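Local coordinates for acid phosphatase (Bacillus anthracis, PDB 2I33), which probably hydrolyses phosphate monoesters at acidic pH, as a magnesium-dependent class C acid phosphatase of the HAD superfamily, at residues A35-G40 with I212-P217; P60-D65 with L176-N181; G117-Y122 with K148-L153; Y121-R126 with K159-R164. One frame throughout, in Å; residues are numbered along the deposited sequence.

Contact 1. Residues A35-G40 with I212-P217; sequences ALYYQG and IIFPNP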
loop_
_atom_site.group_PDB
_atom_site.type_symbol
_atom_site.label_atom_id
_atom_site.label_comp_id
_atom_site.label_asym_id
_atom_site.label_seq_id
_atom_site.Cartn_x
_atom_site.Cartn_y
_atom_site.Cartn_z
ATOM N N ALA A 35 -4.927 -1.355 7.376
ATOM C CA ALA A 35 -3.737 -1.240 8.201
ATOM C C ALA A 35 -2.743 -0.247 7.612
ATOM O O ALA A 35 -2.059 0.497 8.335
ATOM C CB ALA A 35 -3.089 -2.567 8.361
ATOM N N LEU A 36 -2.638 -0.236 6.276
ATOM C CA LEU A 36 -1.762 0.703 5.618
ATOM C C LEU A 36 -2.261 2.133 5.804
ATOM O O LEU A 36 -1.468 3.050 5.929
ATOM C CB LEU A 36 -1.653 0.401 4.139
ATOM C CG LEU A 36 -0.717 -0.776 3.896
ATOM C CD1 LEU A 36 -1.106 -1.573 2.650
ATOM C CD2 LEU A 36 0.689 -0.346 3.794
ATOM N N TYR A 37 -3.567 2.334 5.808
ATOM C CA TYR A 37 -4.132 3.648 6.099
ATOM C C TYR A 37 -3.855 4.034 7.551
ATOM O O TYR A 37 -3.404 5.131 7.819
ATOM C CB TYR A 37 -5.613 3.719 5.738
ATOM C CG TYR A 37 -5.765 4.035 4.267
ATOM C CD1 TYR A 37 -5.721 3.018 3.329
ATOM C CD2 TYR A 37 -5.858 5.332 3.806
ATOM C CE1 TYR A 37 -5.804 3.285 1.966
ATOM C CE2 TYR A 37 -5.924 5.598 2.431
ATOM C CZ TYR A 37 -5.900 4.581 1.526
ATOM O OH TYR A 37 -5.999 4.836 0.186
ATOM N N TYR A 38 -4.061 3.129 8.484
ATOM C CA TYR A 38 -3.699 3.474 9.872
ATOM C C TYR A 38 -2.203 3.750 9.989
ATOM O O TYR A 38 -1.775 4.654 10.724
ATOM C CB TYR A 38 -4.088 2.363 10.821
ATOM C CG TYR A 38 -5.554 2.278 11.043
ATOM C CD1 TYR A 38 -6.273 3.372 11.553
ATOM C CD2 TYR A 38 -6.240 1.089 10.844
ATOM C CE1 TYR A 38 -7.650 3.274 11.800
ATOM C CE2 TYR A 38 -7.601 0.989 11.106
ATOM C CZ TYR A 38 -8.305 2.090 11.566
ATOM O OH TYR A 38 -9.664 1.992 11.827
ATOM N N GLN A 39 -1.376 2.962 9.325
ATOM C CA GLN A 39 0.058 3.150 9.431
ATOM C C GLN A 39 0.438 4.529 8.923
ATOM O O GLN A 39 1.228 5.247 9.530
ATOM C CB GLN A 39 0.794 2.128 8.572
ATOM C CG GLN A 39 2.294 2.317 8.521
ATOM C CD GLN A 39 3.000 1.044 8.089
ATOM O OE1 GLN A 39 3.176 0.126 8.897
ATOM N NE2 GLN A 39 3.307 0.935 6.771
ATOM N N GLY A 40 -0.154 4.907 7.797
ATOM C CA GLY A 40 0.121 6.212 7.207
ATOM C C GLY A 40 -0.303 7.332 8.165
ATOM O O GLY A 40 0.469 8.256 8.474
ATOM N N ILE A 212 3.519 11.324 3.118
ATOM C CA ILE A 212 2.863 10.182 3.687
ATOM C C ILE A 212 2.020 9.593 2.581
ATOM O O ILE A 212 1.075 10.216 2.088
ATOM C CB ILE A 212 2.004 10.548 4.899
ATOM C CG1 ILE A 212 2.829 11.393 5.878
ATOM C CG2 ILE A 212 1.441 9.266 5.516
ATOM C CD1 ILE A 212 4.044 10.699 6.451
ATOM N N ILE A 213 2.387 8.390 2.181
ATOM C CA ILE A 213 1.754 7.740 1.034
ATOM C C ILE A 213 0.814 6.636 1.460
ATOM O O ILE A 213 1.073 5.957 2.453
ATOM C CB ILE A 213 2.814 7.230 0.031
ATOM C CG1 ILE A 213 2.145 6.674 -1.233
ATOM C CG2 ILE A 213 3.799 6.288 0.696
ATOM C CD1 ILE A 213 2.956 6.802 -2.418
ATOM N N PHE A 214 -0.285 6.513 0.697
ATOM C CA PHE A 214 -1.324 5.512 0.865
ATOM C C PHE A 214 -1.446 4.643 -0.386
ATOM O O PHE A 214 -1.184 5.078 -1.496
ATOM C CB PHE A 214 -2.641 6.180 1.179
ATOM C CG PHE A 214 -2.596 6.931 2.472
ATOM C CD1 PHE A 214 -2.696 6.259 3.654
ATOM C CD2 PHE A 214 -2.415 8.284 2.507
ATOM C CE1 PHE A 214 -2.605 6.906 4.883
ATOM C CE2 PHE A 214 -2.347 8.946 3.721
ATOM C CZ PHE A 214 -2.431 8.244 4.907
ATOM N N PRO A 215 -1.868 3.395 -0.186
ATOM C CA PRO A 215 -1.916 2.460 -1.336
ATOM C C PRO A 215 -3.167 2.542 -2.179
ATOM O O PRO A 215 -4.275 2.340 -1.693
ATOM C CB PRO A 215 -1.853 1.101 -0.639
ATOM C CG PRO A 215 -2.642 1.359 0.646
ATOM C CD PRO A 215 -2.149 2.713 1.094
ATOM N N ASN A 216 -2.990 2.752 -3.472
ATOM C CA ASN A 216 -4.094 2.772 -4.418
ATOM C C ASN A 216 -3.711 2.056 -5.713
ATOM O O ASN A 216 -3.243 2.655 -6.680
ATOM C CB ASN A 216 -4.515 4.200 -4.734
ATOM C CG ASN A 216 -5.650 4.243 -5.736
ATOM O OD1 ASN A 216 -6.149 3.162 -6.144
ATOM N ND2 ASN A 216 -6.064 5.442 -6.128
ATOM N N PRO A 217 -3.927 0.747 -5.730
ATOM C CA PRO A 217 -3.667 -0.033 -6.937
ATOM C C PRO A 217 -4.791 -0.017 -7.947
ATOM O O PRO A 217 -4.717 -0.771 -8.924
ATOM C CB PRO A 217 -3.503 -1.453 -6.386
ATOM C CG PRO A 217 -4.426 -1.456 -5.242
ATOM C CD PRO A 217 -4.374 -0.108 -4.613
HETATM O O HOH W 1 0.240 3.620 3.751
#
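Over one face of the Tyr37 ring lies CD1 of Phe214, while the Phe214 ring takes the carbonyl oxygen of Tyr37 in plane at its own edge. The two rings are nearly parallel, planes at 11°, but slid apart with centroids 4.7 Å from each other, so this offset pair comes closest at Tyr37 CD2 and Phe214 CD1, 3.3 Å apart. The pair packs helix 31-54 against the chain just after the edge strand 211-213 of the parallel sheet of a HAD-type Rossmann-like fold, and the flat side chains suit so close an approach of helix and chain. Gly40 serves the same end: having no side chain, it brings its CA to 3.6 Å from Phe214 CE1. Pro215 turns its ring carbons to the helix, CG against Leu36 CB at 3.8 Å and CD obliquely beside the Tyr37 ring. The Tyr37 hydroxyl is hydrogen-bonded to Glu68 O and Tyr27 OH, which fixes the ring's outer end near the metal-binding loop. Direct hydrogen bonds between the segments are absent, but one water donates to both Leu36 O and Ile213 O, at 2.8 Å from each.

Contact 2. Residues P60-D65 with L176-N181; sequences PAIVLD and LFFGDN. With MG (magnesium ion), chain C.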
loop_
_atom_site.group_PDB
_atom_site.type_symbol
_atom_site.label_atom_id
_atom_site.label_comp_id
_atom_site.label_asym_id
_atom_site.label_seq_id
_atom_site.Cartn_x
_atom_site.Cartn_y
_atom_site.Cartn_z
ATOM N N PRO A 60 1.822 26.506 10.837
ATOM C CA PRO A 60 1.893 25.188 10.224
ATOM C C PRO A 60 0.630 24.799 9.455
ATOM O O PRO A 60 -0.490 25.144 9.841
ATOM C CB PRO A 60 2.104 24.246 11.420
ATOM C CG PRO A 60 1.676 25.024 12.605
ATOM C CD PRO A 60 1.819 26.457 12.308
ATOM N N ALA A 61 0.824 24.043 8.382
ATOM C CA ALA A 61 -0.286 23.405 7.683
ATOM C C ALA A 61 0.070 21.986 7.285
ATOM O O ALA A 61 1.237 21.606 7.252
ATOM C CB ALA A 61 -0.670 24.163 6.450
ATOM N N ILE A 62 -0.960 21.219 7.016
ATOM C CA ILE A 62 -0.802 19.965 6.300
ATOM C C ILE A 62 -1.705 19.991 5.087
ATOM O O ILE A 62 -2.677 20.757 5.025
ATOM C CB ILE A 62 -1.129 18.735 7.164
ATOM C CG1 ILE A 62 -2.613 18.710 7.531
ATOM C CG2 ILE A 62 -0.196 18.709 8.389
ATOM C CD1 ILE A 62 -3.006 17.436 8.222
ATOM N N VAL A 63 -1.321 19.189 4.108
ATOM C CA VAL A 63 -2.019 19.072 2.858
ATOM C C VAL A 63 -2.376 17.621 2.651
ATOM O O VAL A 63 -1.538 16.769 2.854
ATOM C CB VAL A 63 -1.119 19.521 1.714
ATOM C CG1 VAL A 63 -1.654 19.024 0.368
ATOM C CG2 VAL A 63 -0.965 21.027 1.756
ATOM N N LEU A 64 -3.612 17.382 2.263
ATOM C CA LEU A 64 -4.060 16.061 1.904
ATOM C C LEU A 64 -4.799 16.055 0.597
ATOM O O LEU A 64 -5.597 16.936 0.293
ATOM C CB LEU A 64 -5.005 15.495 2.947
ATOM C CG LEU A 64 -4.540 15.577 4.394
ATOM C CD1 LEU A 64 -5.111 16.811 5.094
ATOM C CD2 LEU A 64 -4.942 14.327 5.125
ATOM N N ASP A 65 -4.561 15.005 -0.177
ATOM C CA ASP A 65 -5.423 14.667 -1.257
ATOM C C ASP A 65 -6.752 14.184 -0.651
ATOM O O ASP A 65 -6.804 13.860 0.530
ATOM C CB ASP A 65 -4.718 13.540 -2.023
ATOM C CG ASP A 65 -5.534 12.964 -3.074
ATOM O OD1 ASP A 65 -6.056 13.730 -3.911
ATOM O OD2 ASP A 65 -5.676 11.706 -3.017
ATOM N N LEU A 176 3.602 18.433 6.240
ATOM C CA LEU A 176 3.301 17.095 5.758
ATOM C C LEU A 176 2.362 17.160 4.589
ATOM O O LEU A 176 1.490 18.027 4.526
ATOM C CB LEU A 176 2.613 16.300 6.852
ATOM C CG LEU A 176 3.437 15.882 8.068
ATOM C CD1 LEU A 176 2.475 15.399 9.138
ATOM C CD2 LEU A 176 4.416 14.805 7.654
ATOM N N PHE A 177 2.558 16.211 3.668
ATOM C CA PHE A 177 1.646 15.942 2.575
ATOM C C PHE A 177 1.184 14.516 2.667
ATOM O O PHE A 177 1.986 13.636 2.935
ATOM C CB PHE A 177 2.379 16.062 1.252
ATOM C CG PHE A 177 2.899 17.412 0.998
ATOM C CD1 PHE A 177 2.160 18.328 0.269
ATOM C CD2 PHE A 177 4.119 17.800 1.516
ATOM C CE1 PHE A 177 2.633 19.584 0.050
ATOM C CE2 PHE A 177 4.601 19.079 1.296
ATOM C CZ PHE A 177 3.846 19.962 0.543
ATOM N N PHE A 178 -0.096 14.314 2.411
ATOM C CA PHE A 178 -0.721 12.987 2.436
ATOM C C PHE A 178 -1.310 12.689 1.071
ATOM O O PHE A 178 -2.050 13.509 0.532
ATOM C CB PHE A 178 -1.852 12.916 3.481
ATOM C CG PHE A 178 -1.353 13.060 4.903
ATOM C CD1 PHE A 178 -1.208 11.957 5.700
ATOM C CD2 PHE A 178 -0.998 14.296 5.398
ATOM C CE1 PHE A 178 -0.743 12.088 6.982
ATOM C CE2 PHE A 178 -0.526 14.443 6.675
ATOM C CZ PHE A 178 -0.396 13.328 7.469
ATOM N N GLY A 179 -1.047 11.501 0.535
ATOM C CA GLY A 179 -1.692 11.170 -0.728
ATOM C C GLY A 179 -1.497 9.729 -1.153
ATOM O O GLY A 179 -0.735 9.007 -0.549
ATOM N N ASP A 180 -2.190 9.353 -2.216
ATOM C CA ASP A 180 -2.100 8.007 -2.775
ATOM C C ASP A 180 -1.456 7.999 -4.145
ATOM O O ASP A 180 -1.289 6.947 -4.763
ATOM C CB ASP A 180 -3.482 7.388 -2.929
ATOM C CG ASP A 180 -4.346 8.157 -3.921
ATOM O OD1 ASP A 180 -4.707 9.312 -3.591
ATOM O OD2 ASP A 180 -4.645 7.585 -5.002
ATOM N N ASN A 181 -1.123 9.175 -4.626
ATOM C CA ASN A 181 -0.602 9.346 -5.947
ATOM C C ASN A 181 0.621 10.240 -5.791
ATOM O O ASN A 181 0.585 11.215 -5.050
ATOM C CB ASN A 181 -1.671 10.047 -6.771
ATOM C CG ASN A 181 -1.289 10.220 -8.228
ATOM O OD1 ASN A 181 -0.098 10.371 -8.594
ATOM N ND2 ASN A 181 -2.313 10.243 -9.076
HETATM MG MG MG C . -6.105 10.529 -4.686
HETATM O O HOH W 2 -7.367 11.933 -5.811
HETATM O O HOH W 3 -6.373 9.266 -5.995
HETATM O O HOH W 4 -4.444 11.452 -5.628
#
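Asp65 OD2 and Asp180 OD1 meet on one magnesium ion, with Asp65 OD2 lying 2.1 Å from the metal. The shared ion probably allows the two carboxylate oxygens to approach to 2.6 Å by offsetting their repulsion. Asp65 OD2 also has a hydrogen bond with Thr69 OG1. Three waters and Asp67 O complete six ligands, and two of the waters donate back to the carboxylates: one to Asp65 OD1, the other to Asp180 OD2, which Asn216 ND2 holds as well. The Asp65 carboxylate is carried forward to the metal because CG stands opposite the backbone N, chi1 173°. Behind the site, the central strand 59-64 and its neighbour 172-179 run parallel, and the ion sits beyond their C-terminal ends, where HAD enzymes place their active site; Asp65 begins the DxDx(T/V) signature. Val63 is bonded through both N and O, to Leu176 O and Phe178 N. Asp65 N then reaches Phe178 O at 3.0 Å with an almost straight N-H...O angle of 172°, tying the metal ligand to the neighbouring strand. On one face of the sheet Ile62, Leu64, Leu176 and Phe178 form an apolar layer, with Leu64 CD2 3.8 Å from Phe178 CB. Branched Val63 packs on the other face, its CB 3.8 Å from Phe177 CD1.

Contact 3. Residues G117-Y122 with K148-L153; sequences GVDIYY and KEHILL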
loop_
_atom_site.group_PDB
_atom_site.type_symbol
_atom_site.label_atom_id
_atom_site.label_comp_id
_atom_site.label_asym_id
_atom_site.label_seq_id
_atom_site.Cartn_x
_atom_site.Cartn_y
_atom_site.Cartn_z
ATOM N N GLY A 117 -4.166 23.255 16.401
ATOM C CA GLY A 117 -4.197 24.552 15.777
ATOM C C GLY A 117 -3.571 24.603 14.397
ATOM O O GLY A 117 -3.264 25.700 13.894
ATOM N N VAL A 118 -3.390 23.437 13.795
ATOM C CA VAL A 118 -2.747 23.307 12.499
ATOM C C VAL A 118 -3.832 23.370 11.424
ATOM O O VAL A 118 -4.827 22.629 11.466
ATOM C CB VAL A 118 -1.943 21.988 12.407
ATOM C CG1 VAL A 118 -1.424 21.731 10.983
ATOM C CG2 VAL A 118 -0.796 21.973 13.420
ATOM N N ASP A 119 -3.610 24.221 10.440
ATOM C CA ASP A 119 -4.510 24.316 9.312
ATOM C C ASP A 119 -4.402 23.112 8.380
ATOM O O ASP A 119 -3.326 22.569 8.145
ATOM C CB ASP A 119 -4.266 25.605 8.512
ATOM C CG ASP A 119 -4.875 26.838 9.174
ATOM O OD1 ASP A 119 -5.940 26.681 9.821
ATOM O OD2 ASP A 119 -4.305 27.957 9.016
ATOM N N ILE A 120 -5.550 22.713 7.853
ATOM C CA ILE A 120 -5.645 21.598 6.923
ATOM C C ILE A 120 -6.057 22.125 5.567
ATOM O O ILE A 120 -7.014 22.898 5.455
ATOM C CB ILE A 120 -6.716 20.615 7.414
ATOM C CG1 ILE A 120 -6.298 20.077 8.794
ATOM C CG2 ILE A 120 -6.961 19.506 6.401
ATOM C CD1 ILE A 120 -7.435 19.462 9.558
ATOM N N TYR A 121 -5.343 21.701 4.523
ATOM C CA TYR A 121 -5.743 21.982 3.147
ATOM C C TYR A 121 -5.959 20.704 2.406
ATOM O O TYR A 121 -5.090 19.848 2.368
ATOM C CB TYR A 121 -4.736 22.851 2.439
ATOM C CG TYR A 121 -4.766 24.164 3.143
ATOM C CD1 TYR A 121 -5.739 25.101 2.843
ATOM C CD2 TYR A 121 -3.900 24.426 4.199
ATOM C CE1 TYR A 121 -5.818 26.291 3.551
ATOM C CE2 TYR A 121 -3.963 25.585 4.896
ATOM C CZ TYR A 121 -4.915 26.521 4.579
ATOM O OH TYR A 121 -4.950 27.694 5.301
ATOM N N TYR A 122 -7.169 20.566 1.894
ATOM C CA TYR A 122 -7.526 19.424 1.063
ATOM C C TYR A 122 -7.303 19.852 -0.380
ATOM O O TYR A 122 -8.121 20.555 -0.952
ATOM C CB TYR A 122 -8.983 19.019 1.258
ATOM C CG TYR A 122 -9.373 18.759 2.695
ATOM C CD1 TYR A 122 -9.077 17.570 3.302
ATOM C CD2 TYR A 122 -10.045 19.727 3.449
ATOM C CE1 TYR A 122 -9.440 17.313 4.599
ATOM C CE2 TYR A 122 -10.393 19.486 4.749
ATOM C CZ TYR A 122 -10.096 18.273 5.320
ATOM O OH TYR A 122 -10.454 18.017 6.620
ATOM N N LYS A 148 -14.749 26.183 1.569
ATOM C CA LYS A 148 -14.089 26.588 0.326
ATOM C C LYS A 148 -12.653 27.085 0.577
ATOM O O LYS A 148 -11.763 26.880 -0.264
ATOM C CB LYS A 148 -14.905 27.662 -0.406
ATOM N N GLU A 149 -12.418 27.672 1.753
ATOM C CA GLU A 149 -11.104 28.226 2.093
ATOM C C GLU A 149 -10.041 27.132 2.265
ATOM O O GLU A 149 -8.835 27.372 2.080
ATOM C CB GLU A 149 -11.212 29.076 3.371
ATOM C CG GLU A 149 -11.952 30.418 3.188
ATOM C CD GLU A 149 -13.470 30.296 3.019
ATOM O OE1 GLU A 149 -14.058 29.274 3.441
ATOM O OE2 GLU A 149 -14.080 31.241 2.461
ATOM N N HIS A 150 -10.499 25.932 2.600
ATOM C CA HIS A 150 -9.588 24.815 2.872
ATOM C C HIS A 150 -9.641 23.688 1.866
ATOM O O HIS A 150 -8.740 22.880 1.841
ATOM C CB HIS A 150 -9.825 24.305 4.283
ATOM C CG HIS A 150 -9.400 25.292 5.328
ATOM N ND1 HIS A 150 -8.145 25.279 5.903
ATOM C CD2 HIS A 150 -10.041 26.365 5.849
ATOM C CE1 HIS A 150 -8.048 26.281 6.760
ATOM N NE2 HIS A 150 -9.176 26.970 6.731
ATOM N N ILE A 151 -10.664 23.675 1.017
ATOM C CA ILE A 151 -10.811 22.642 -0.014
ATOM C C ILE A 151 -10.447 23.258 -1.356
ATOM O O ILE A 151 -11.211 24.069 -1.884
ATOM C CB ILE A 151 -12.247 22.139 -0.065
ATOM C CG1 ILE A 151 -12.680 21.550 1.282
ATOM C CG2 ILE A 151 -12.392 21.094 -1.178
ATOM C CD1 ILE A 151 -14.181 21.503 1.456
ATOM N N LEU A 152 -9.260 22.915 -1.865
ATOM C CA LEU A 152 -8.677 23.566 -3.036
ATOM C C LEU A 152 -8.762 22.594 -4.192
ATOM O O LEU A 152 -7.923 21.710 -4.347
ATOM C CB LEU A 152 -7.229 24.004 -2.771
ATOM C CG LEU A 152 -7.024 24.750 -1.446
ATOM C CD1 LEU A 152 -5.588 25.246 -1.284
ATOM C CD2 LEU A 152 -8.010 25.873 -1.346
ATOM N N LEU A 153 -9.813 22.752 -4.986
ATOM C CA LEU A 153 -10.088 21.826 -6.075
ATOM C C LEU A 153 -9.433 22.297 -7.356
ATOM O O LEU A 153 -8.875 23.411 -7.414
ATOM C CB LEU A 153 -11.598 21.636 -6.242
ATOM C CG LEU A 153 -12.331 21.144 -4.996
ATOM C CD1 LEU A 153 -13.807 20.860 -5.266
ATOM C CD2 LEU A 153 -11.639 19.924 -4.449
#
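Strands 119-125 and 151-154, the two strands of a beta-alpha-beta unit whose helix is 131-141, begin to pair here at the edge of the parallel sheet. Tyr122 sits across from Ile151 and supplies both backbone bonds: its N donates to His150 O at 2.8 Å, and its O receives Leu152 N at the same distance. Before the pairing starts, a side chain does the work of the backbone. His150 ND1 donates to Ile120 O at 2.7 Å, with the acceptor near the imidazole plane, so histidine suits the place by offering a donor at the edge of a flat ring. ND1 of that ring also lies over one face of Tyr121, planes 19° apart but slid so that overlap is slight; Tyr121 CE1 is 3.5 Å from ND1. Glu149 O comes to the Tyr121 ring at its edge. Tyr121 CG lies opposite the carbonyl carbon, chi1 -65°, and this swings the ring toward His150. On the other side of the sheet Tyr122 CD2 packs on Ile151 CG1 at 3.9 Å, and Ile151 is covered by Leu131, Ile135 and Leu138 of the connecting helix. Parallel neighbours joined through a helix packed on the sheet are typical of the Rossmann-like HAD fold.

Contact 4. Residues Y121-R126 with K159-R164; sequences YYISNR and KGKEKR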
loop_
_atom_site.group_PDB
_atom_site.type_symbol
_atom_site.label_atom_id
_atom_site.label_comp_id
_atom_site.label_asym_id
_atom_site.label_seq_id
_atom_site.Cartn_x
_atom_site.Cartn_y
_atom_site.Cartn_z
ATOM N N TYR A 121 -5.343 21.701 4.523
ATOM C CA TYR A 121 -5.743 21.982 3.147
ATOM C C TYR A 121 -5.959 20.704 2.406
ATOM O O TYR A 121 -5.090 19.848 2.368
ATOM C CB TYR A 121 -4.736 22.851 2.439
ATOM C CG TYR A 121 -4.766 24.164 3.143
ATOM C CD1 TYR A 121 -5.739 25.101 2.843
ATOM C CD2 TYR A 121 -3.900 24.426 4.199
ATOM C CE1 TYR A 121 -5.818 26.291 3.551
ATOM C CE2 TYR A 121 -3.963 25.585 4.896
ATOM C CZ TYR A 121 -4.915 26.521 4.579
ATOM O OH TYR A 121 -4.950 27.694 5.301
ATOM N N TYR A 122 -7.169 20.566 1.894
ATOM C CA TYR A 122 -7.526 19.424 1.063
ATOM C C TYR A 122 -7.303 19.852 -0.380
ATOM O O TYR A 122 -8.121 20.555 -0.952
ATOM C CB TYR A 122 -8.983 19.019 1.258
ATOM C CG TYR A 122 -9.373 18.759 2.695
ATOM C CD1 TYR A 122 -9.077 17.570 3.302
ATOM C CD2 TYR A 122 -10.045 19.727 3.449
ATOM C CE1 TYR A 122 -9.440 17.313 4.599
ATOM C CE2 TYR A 122 -10.393 19.486 4.749
ATOM C CZ TYR A 122 -10.096 18.273 5.320
ATOM O OH TYR A 122 -10.454 18.017 6.620
ATOM N N ILE A 123 -6.196 19.402 -0.976
ATOM C CA ILE A 123 -5.871 19.738 -2.350
ATOM C C ILE A 123 -6.210 18.505 -3.175
ATOM O O ILE A 123 -5.534 17.505 -3.085
ATOM C CB ILE A 123 -4.398 20.140 -2.487
ATOM C CG1 ILE A 123 -4.118 21.342 -1.579
ATOM C CG2 ILE A 123 -4.080 20.470 -3.951
ATOM C CD1 ILE A 123 -2.669 21.799 -1.555
ATOM N N SER A 124 -7.249 18.628 -3.993
ATOM C CA SER A 124 -7.871 17.500 -4.676
ATOM C C SER A 124 -8.162 17.849 -6.118
ATOM O O SER A 124 -8.492 18.993 -6.415
ATOM C CB SER A 124 -9.187 17.178 -3.975
ATOM O OG SER A 124 -10.018 16.374 -4.781
ATOM N N ASN A 125 -8.027 16.879 -7.025
ATOM C CA ASN A 125 -8.367 17.094 -8.419
ATOM C C ASN A 125 -9.819 16.797 -8.805
ATOM O O ASN A 125 -10.157 16.766 -9.990
ATOM C CB ASN A 125 -7.355 16.404 -9.333
ATOM C CG ASN A 125 -5.986 17.040 -9.231
ATOM O OD1 ASN A 125 -5.870 18.134 -8.692
ATOM N ND2 ASN A 125 -4.957 16.376 -9.751
ATOM N N ARG A 126 -10.692 16.696 -7.800
ATOM C CA ARG A 126 -12.095 16.993 -8.062
ATOM C C ARG A 126 -12.180 18.372 -8.703
ATOM O O ARG A 126 -11.315 19.245 -8.484
ATOM C CB ARG A 126 -12.903 16.960 -6.780
ATOM C CG ARG A 126 -13.070 15.579 -6.214
ATOM C CD ARG A 126 -13.570 15.615 -4.824
ATOM N NE ARG A 126 -13.841 14.250 -4.406
ATOM C CZ ARG A 126 -14.979 13.807 -3.893
ATOM N NH1 ARG A 126 -15.994 14.618 -3.676
ATOM N NH2 ARG A 126 -15.108 12.513 -3.634
ATOM N N LYS A 159 -3.037 22.011 -14.557
ATOM C CA LYS A 159 -2.218 20.808 -14.585
ATOM C C LYS A 159 -1.690 20.522 -13.178
ATOM O O LYS A 159 -0.954 21.310 -12.603
ATOM N N GLY A 160 -2.066 19.384 -12.608
ATOM C CA GLY A 160 -1.494 18.974 -11.347
ATOM C C GLY A 160 -1.937 19.866 -10.213
ATOM O O GLY A 160 -2.935 20.574 -10.322
ATOM N N LYS A 161 -1.158 19.841 -9.136
ATOM C CA LYS A 161 -1.504 20.514 -7.889
ATOM C C LYS A 161 -0.471 21.526 -7.418
ATOM O O LYS A 161 -0.677 22.171 -6.389
ATOM C CB LYS A 161 -1.665 19.466 -6.788
ATOM C CG LYS A 161 -2.902 18.638 -6.943
ATOM C CD LYS A 161 -2.858 17.459 -6.002
ATOM C CE LYS A 161 -4.195 16.713 -5.990
ATOM N NZ LYS A 161 -4.245 15.682 -4.941
ATOM N N GLU A 162 0.643 21.644 -8.131
ATOM C CA GLU A 162 1.732 22.476 -7.626
ATOM C C GLU A 162 1.250 23.893 -7.348
ATOM O O GLU A 162 1.716 24.534 -6.392
ATOM C CB GLU A 162 2.937 22.472 -8.571
ATOM C CG GLU A 162 4.183 23.209 -8.028
ATOM C CD GLU A 162 4.716 22.687 -6.685
ATOM O OE1 GLU A 162 4.564 21.485 -6.334
ATOM O OE2 GLU A 162 5.330 23.515 -5.968
ATOM N N LYS A 163 0.341 24.409 -8.177
ATOM C CA LYS A 163 -0.159 25.774 -7.995
ATOM C C LYS A 163 -0.839 25.973 -6.635
ATOM O O LYS A 163 -0.623 26.992 -5.963
ATOM C CB LYS A 163 -1.116 26.137 -9.131
ATOM C CG LYS A 163 -1.766 27.485 -9.016
ATOM C CD LYS A 163 -2.520 27.810 -10.287
ATOM C CE LYS A 163 -3.010 29.234 -10.284
ATOM N NZ LYS A 163 -3.910 29.479 -11.436
ATOM N N ARG A 164 -1.664 25.007 -6.241
ATOM C CA ARG A 164 -2.346 25.080 -4.952
ATOM C C ARG A 164 -1.377 24.883 -3.780
ATOM O O ARG A 164 -1.503 25.556 -2.757
ATOM C CB ARG A 164 -3.516 24.086 -4.916
ATOM C CG ARG A 164 -4.675 24.565 -5.752
ATOM C CD ARG A 164 -5.605 23.440 -6.058
ATOM N NE ARG A 164 -5.147 22.672 -7.222
ATOM C CZ ARG A 164 -5.599 21.456 -7.535
ATOM N NH1 ARG A 164 -6.452 20.857 -6.750
ATOM N NH2 ARG A 164 -5.144 20.843 -8.613
HETATM O O HOH W 5 -6.727 14.456 -6.586
#
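Arg164 and Lys161 provide the hydrogen bonds that hold residues 121-126. The guanidinium of Arg164 works at its edge: NH2 donates to Asn125 OD1 at 2.8 Å, well aligned and close to the guanidinium plane, while NH1 donates to Ser124 O, also at 2.8 Å, approaching from above the carbonyl plane and with a bent N-H...O angle of 130°. NH1 makes a second, weak bond to Asn125 OD1. A bend at chi3, -84°, turns the group back so that NH2 can also grip Gly160 O, within its own segment. Arginine suits the place because one flat group has enough N-H bonds to serve several oxygens. Lys161, extended beyond CG, instead sends NZ to Ile123 O at 2.9 Å. A water accepts from Asn125 N and, weakly, from Lys161 NZ. Within 121-126, Ser124 OG accepts from Arg126 N, an ST turn.

Among the charged pairs, Lys161 NZ forms salt bridges with Asp65 OD1 and Asp184 OD1, bringing the amino group to the magnesium-bound carboxylate, consistent with the motif III lysine of HAD phosphatases. Glu158 pairs with Arg164 NE.

Apolar contact comes from Ile123, whose CG2 lies over one face of the guanidinium and 3.7 Å from Lys161 CG; a branched aliphatic residue covers the stems of both long basic side chains.

Lys161 occupies the N-cap position of helix 162-171, which rests on strand 119-125, while strand 151-154 lies alongside and Leu152 O takes a further bond from Arg164 NH1.

Contacts 2, 3 and 4 follow one parallel sheet from its centre to the edge strand 151-154, and contact 1 covers its other edge, at strand 211-213. Probable backbone hydrogen bonds join them: Ile212 N to Phe177 O at 2.8 Å (contacts 1 and 2), Tyr121 N to Ile62 O at 2.9 Å (contacts 3 and 2), and Ser124 N to Leu152 O at 3.2 Å (contacts 4 and 3). Contact 2 carries the magnesium site. The side chain of Lys161 in contact 4 comes within about 5 Å of the ion, Tyr37 in contact 1 about 7 Å, and Tyr122 in contact 3 about 11 Å. Asp65 OD1 salt-bridges Lys161 NZ at 2.9 Å.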